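ABC-type branched-chain amino acid transport systems periplasmic component-like protein (Thermomonospora curvata, PDB 4N03) probably serves as the extracytoplasmic substrate-binding component of an ABC transporter, binding a fatty acid such as the palmitic acid seen in this structure. Local coordinates at residues N348-D351 with T355-N358; S213-L218 with G240-Q245. All blocks are in the same frame, centred on the assembly; numbering follows the deposited sequence.

Contact 1: N348-D351 with T355-N358; sequences NADD and TPMN
Ala-349 and Met-357, the latter a selenomethionine, face each other as a single antiparallel hydrogen-bonded pair. Ala-349 N donates to Met-357 O over 2.8 Å, almost in line with that carbonyl though bent at the hydrogen (141°). The return bond, Met-357 N to Ala-349 O at 3.0 Å, is straighter at its hydrogen, but its donor sits 26° off the carbonyl plane. Ala-349 O also receives a CA-H...O contact from Pro-356 CA, 3.2 Å away. Beside this pair Asp-350 and Pro-356 lie alongside each other, pointing the same way; with CG anti to the backbone N (chi1 -175°), the carboxylate places OD2 3.8 Å from Pro-356 CG. Its OD1 is held by Gly-352 N.

Two waters span the gap beyond the bridge. One accepts from Thr-355 N and donates to OD1 of both Asp-350 and Asp-351; a second joins Asp-351 N to Thr-355 O. Asp-351 OD1 also takes Leu-353 N, which ties the carboxylate to the residues connecting the two segments.

Thr-355 OG1 bonds Ala-280 O just past strand 275-279, and Thr-355 touches the palmitic acid. The touching residues are largely at the surface, in the loop that runs in the chain from helix 336-343 to strand 370-375.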
loop_
_atom_site.group_PDB
_atom_site.type_symbol
_atom_site.label_atom_id
_atom_site.label_comp_id
_atom_site.label_asym_id
_atom_site.label_seq_id
_atom_site.Cartn_x
_atom_site.Cartn_y
_atom_site.Cartn_z
ATOM N N ASN A 348 2.294 12.315 15.340
ATOM C CA ASN A 348 1.865 11.150 16.138
ATOM C C ASN A 348 0.503 10.669 15.700
ATOM O O ASN A 348 -0.479 10.620 16.494
ATOM C CB ASN A 348 1.825 11.588 17.622
ATOM C CG ASN A 348 1.716 10.444 18.594
ATOM O OD1 ASN A 348 2.295 9.393 18.385
ATOM N ND2 ASN A 348 0.998 10.671 19.714
ATOM N N ALA A 349 0.387 10.219 14.474
ATOM C CA ALA A 349 -0.892 9.714 13.976
ATOM C C ALA A 349 -1.109 8.285 14.438
ATOM O O ALA A 349 -0.239 7.439 14.433
ATOM C CB ALA A 349 -0.931 9.764 12.476
ATOM N N ASP A 350 -2.360 8.000 14.829
ATOM C CA ASP A 350 -2.754 6.610 15.104
ATOM C C ASP A 350 -4.249 6.540 14.975
ATOM O O ASP A 350 -4.985 6.978 15.881
ATOM C CB ASP A 350 -2.360 6.185 16.508
ATOM C CG ASP A 350 -2.645 4.722 16.774
ATOM O OD1 ASP A 350 -3.342 4.073 15.942
ATOM O OD2 ASP A 350 -2.190 4.184 17.817
ATOM N N ASP A 351 -4.701 6.101 13.813
ATOM C CA ASP A 351 -6.126 6.002 13.489
ATOM C C ASP A 351 -6.801 4.766 14.096
ATOM O O ASP A 351 -8.002 4.531 13.868
ATOM C CB ASP A 351 -6.303 6.051 11.947
ATOM C CG ASP A 351 -5.672 4.877 11.219
ATOM O OD1 ASP A 351 -5.263 3.901 11.814
ATOM O OD2 ASP A 351 -5.583 4.928 9.946
ATOM N N THR A 355 -1.451 0.921 12.382
ATOM C CA THR A 355 -0.204 1.450 11.808
ATOM C C THR A 355 0.011 2.901 12.243
ATOM O O THR A 355 -0.208 3.826 11.489
ATOM C CB THR A 355 -0.258 1.372 10.275
ATOM O OG1 THR A 355 -0.696 0.082 9.816
ATOM C CG2 THR A 355 1.103 1.649 9.662
ATOM N N PRO A 356 0.470 3.087 13.478
ATOM C CA PRO A 356 0.838 4.437 13.897
ATOM C C PRO A 356 1.959 4.999 12.993
ATOM O O PRO A 356 2.813 4.230 12.506
ATOM C CB PRO A 356 1.373 4.230 15.329
ATOM C CG PRO A 356 0.741 2.981 15.801
ATOM C CD PRO A 356 0.585 2.111 14.560
HETATM N N MSE A 357 1.940 6.287 12.767
HETATM C CA MSE A 357 2.889 6.925 11.841
HETATM C C MSE A 357 3.208 8.320 12.273
HETATM O O MSE A 357 2.488 8.963 13.015
HETATM C CB MSE A 357 2.182 7.085 10.442
HETATM C CG MSE A 357 2.038 5.752 9.800
HETATM SE SE MSE A 357 1.052 6.031 8.123
HETATM C CE MSE A 357 -0.642 5.672 8.721
ATOM N N ASN A 358 4.327 8.835 11.798
ATOM C CA ASN A 358 4.698 10.240 11.950
ATOM C C ASN A 358 4.693 10.892 10.570
ATOM O O ASN A 358 5.370 10.393 9.679
ATOM C CB ASN A 358 6.091 10.298 12.592
ATOM C CG ASN A 358 6.566 11.714 12.954
ATOM O OD1 ASN A 358 6.228 12.736 12.314
ATOM N ND2 ASN A 358 7.495 11.773 13.895
HETATM O O HOH W 1 -3.082 3.088 13.266
HETATM O O HOH W 2 -2.370 5.737 11.944
#

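Contact 2: S213-L218 with G240-Q245; sequences SQVAAL and GIARSQ
Val-215 packs against Ile-241 and Ala-242 through apolar contacts, and no hydrogen bond passes between the two helical segments. Its CB leaves the backbone toward the other helix, and both methyls take part. CG1 meets Ile-241 CG2 at 3.9 Å and also comes to 3.9 Å from Ala-242 CA, while CG2 settles over the backbone, 4.0 Å from Ala-242 N. The two side chains of Val-215 and Ile-241 meet at a slant. On Ile-241 it is the CG2 branch that does most of the touching: chi1 of -62° turns CG1 anti to the carbonyl carbon, which leaves CG2 anti to the backbone N and facing Val-215. Ala-242 adds its CB at 4.4 Å from Val-215 CG1, and its small size probably lets the valine come close to the helix backbone.

Helices 212-220 and 232-244 are successive helices of an alternating alpha/beta domain of the periplasmic binding protein fold, with strand 225-229 of the mixed sheet between them in the chain. Val-215 also touches Met-247, and Ile-241 touches Asp-210. An alanine in place of Val-215 would probably leave Ile-241 CG2 and the backbone at Ala-242 without their methyl partners, opening a gap between the helices.

Among polar groups, Ser-244 OG donates to Ile-241 O at 2.7 Å within segment 240-245, well off the line of the carbonyl (114°), near the end of helix 232-244. Arg-243 NH1 bonds beyond the segment, to Met-247 O and Gln-249 O.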
loop_
_atom_site.group_PDB
_atom_site.type_symbol
_atom_site.label_atom_id
_atom_site.label_comp_id
_atom_site.label_asym_id
_atom_site.label_seq_id
_atom_site.Cartn_x
_atom_site.Cartn_y
_atom_site.Cartn_z
ATOM N N SER A 213 7.833 -20.530 -15.801
ATOM C CA SER A 213 9.232 -20.433 -16.112
ATOM C C SER A 213 10.021 -19.890 -14.929
ATOM O O SER A 213 11.151 -20.299 -14.706
ATOM C CB SER A 213 9.458 -19.591 -17.352
ATOM O OG SER A 213 9.035 -18.250 -17.165
ATOM N N GLN A 214 9.408 -18.999 -14.153
ATOM C CA GLN A 214 10.053 -18.498 -12.948
ATOM C C GLN A 214 10.239 -19.601 -11.926
ATOM O O GLN A 214 11.315 -19.733 -11.315
ATOM C CB GLN A 214 9.255 -17.353 -12.362
ATOM C CG GLN A 214 9.338 -16.064 -13.148
ATOM C CD GLN A 214 8.628 -16.119 -14.455
ATOM O OE1 GLN A 214 7.630 -16.836 -14.651
ATOM N NE2 GLN A 214 9.145 -15.360 -15.398
ATOM N N VAL A 215 9.207 -20.430 -11.751
ATOM C CA VAL A 215 9.333 -21.563 -10.841
ATOM C C VAL A 215 10.433 -22.524 -11.284
ATOM O O VAL A 215 11.214 -23.014 -10.453
ATOM C CB VAL A 215 7.965 -22.256 -10.671
ATOM C CG1 VAL A 215 8.116 -23.573 -9.906
ATOM C CG2 VAL A 215 6.970 -21.356 -9.940
ATOM N N ALA A 216 10.496 -22.806 -12.580
ATOM C CA ALA A 216 11.542 -23.678 -13.100
ATOM C C ALA A 216 12.928 -23.094 -12.786
ATOM O O ALA A 216 13.862 -23.816 -12.409
ATOM C CB ALA A 216 11.399 -23.874 -14.616
ATOM N N ALA A 217 13.070 -21.782 -12.964
ATOM C CA ALA A 217 14.353 -21.151 -12.707
ATOM C C ALA A 217 14.710 -21.195 -11.214
ATOM O O ALA A 217 15.858 -21.457 -10.854
ATOM C CB ALA A 217 14.341 -19.721 -13.211
ATOM N N LEU A 218 13.732 -20.928 -10.340
ATOM C CA LEU A 218 13.940 -21.024 -8.907
ATOM C C LEU A 218 14.407 -22.418 -8.481
ATOM O O LEU A 218 15.283 -22.572 -7.627
ATOM C CB LEU A 218 12.661 -20.638 -8.154
ATOM C CG LEU A 218 12.275 -19.173 -8.270
ATOM C CD1 LEU A 218 10.829 -19.004 -7.908
ATOM C CD2 LEU A 218 13.134 -18.313 -7.369
ATOM N N GLY A 240 0.981 -21.890 -6.566
ATOM C CA GLY A 240 0.392 -23.136 -7.037
ATOM C C GLY A 240 1.357 -23.986 -7.818
ATOM O O GLY A 240 1.465 -25.192 -7.585
ATOM N N ILE A 241 2.089 -23.388 -8.759
ATOM C CA ILE A 241 3.022 -24.166 -9.538
ATOM C C ILE A 241 4.147 -24.722 -8.644
ATOM O O ILE A 241 4.536 -25.876 -8.746
ATOM C CB ILE A 241 3.538 -23.373 -10.741
ATOM C CG1 ILE A 241 2.412 -23.010 -11.688
ATOM C CG2 ILE A 241 4.609 -24.155 -11.468
ATOM C CD1 ILE A 241 2.821 -21.935 -12.669
ATOM N N ALA A 242 4.703 -23.882 -7.765
ATOM C CA ALA A 242 5.772 -24.350 -6.888
ATOM C C ALA A 242 5.336 -25.560 -6.095
ATOM O O ALA A 242 6.047 -26.565 -6.022
ATOM C CB ALA A 242 6.226 -23.244 -5.937
ATOM N N ARG A 243 4.120 -25.501 -5.481
ATOM C CA ARG A 243 3.733 -26.625 -4.652
ATOM C C ARG A 243 3.413 -27.860 -5.489
ATOM O O ARG A 243 3.712 -28.966 -5.063
ATOM C CB ARG A 243 2.543 -26.252 -3.758
ATOM C CG ARG A 243 2.844 -25.065 -2.849
ATOM C CD ARG A 243 4.118 -25.221 -2.051
ATOM N NE ARG A 243 4.325 -24.045 -1.213
ATOM C CZ ARG A 243 5.507 -23.580 -0.823
ATOM N NH1 ARG A 243 6.642 -24.172 -1.190
ATOM N NH2 ARG A 243 5.546 -22.501 -0.082
ATOM N N SER A 244 2.924 -27.656 -6.711
ATOM C CA SER A 244 2.645 -28.791 -7.624
ATOM C C SER A 244 3.913 -29.473 -8.099
ATOM O O SER A 244 3.892 -30.573 -8.616
ATOM C CB SER A 244 1.865 -28.300 -8.868
ATOM O OG SER A 244 2.699 -27.598 -9.799
ATOM N N GLN A 245 5.074 -28.799 -7.947
ATOM C CA GLN A 245 6.387 -29.302 -8.276
ATOM C C GLN A 245 7.076 -29.902 -7.070
ATOM O O GLN A 245 8.224 -30.321 -7.171
ATOM C CB GLN A 245 7.252 -28.225 -8.938
ATOM C CG GLN A 245 6.778 -27.861 -10.335
ATOM C CD GLN A 245 6.984 -28.994 -11.296
ATOM O OE1 GLN A 245 7.997 -29.641 -11.280
ATOM N NE2 GLN A 245 5.980 -29.311 -12.062
#

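Contact 2 closes along the chain before contact 1 opens, and the two do not touch: their centres are 39 Å apart, their nearest atoms about 25 Å, on opposite sides of the chain's centre. Contact 2 joins two helices of the domain built on the seven-stranded mixed sheet, with its centre 27 Å from the centre of the chain. Contact 1 belongs to a long loop that leads in the chain into strand 370-375 of that sheet, yet the contact itself sits across the chain's centre from contact 2. It lies beside the bound palmitic acid, which Thr-355 touches and the Met-357 side chain approaches to about 6 Å, so it borders the ligand region, whereas contact 2 holds helix to helix in the mixed-sheet domain.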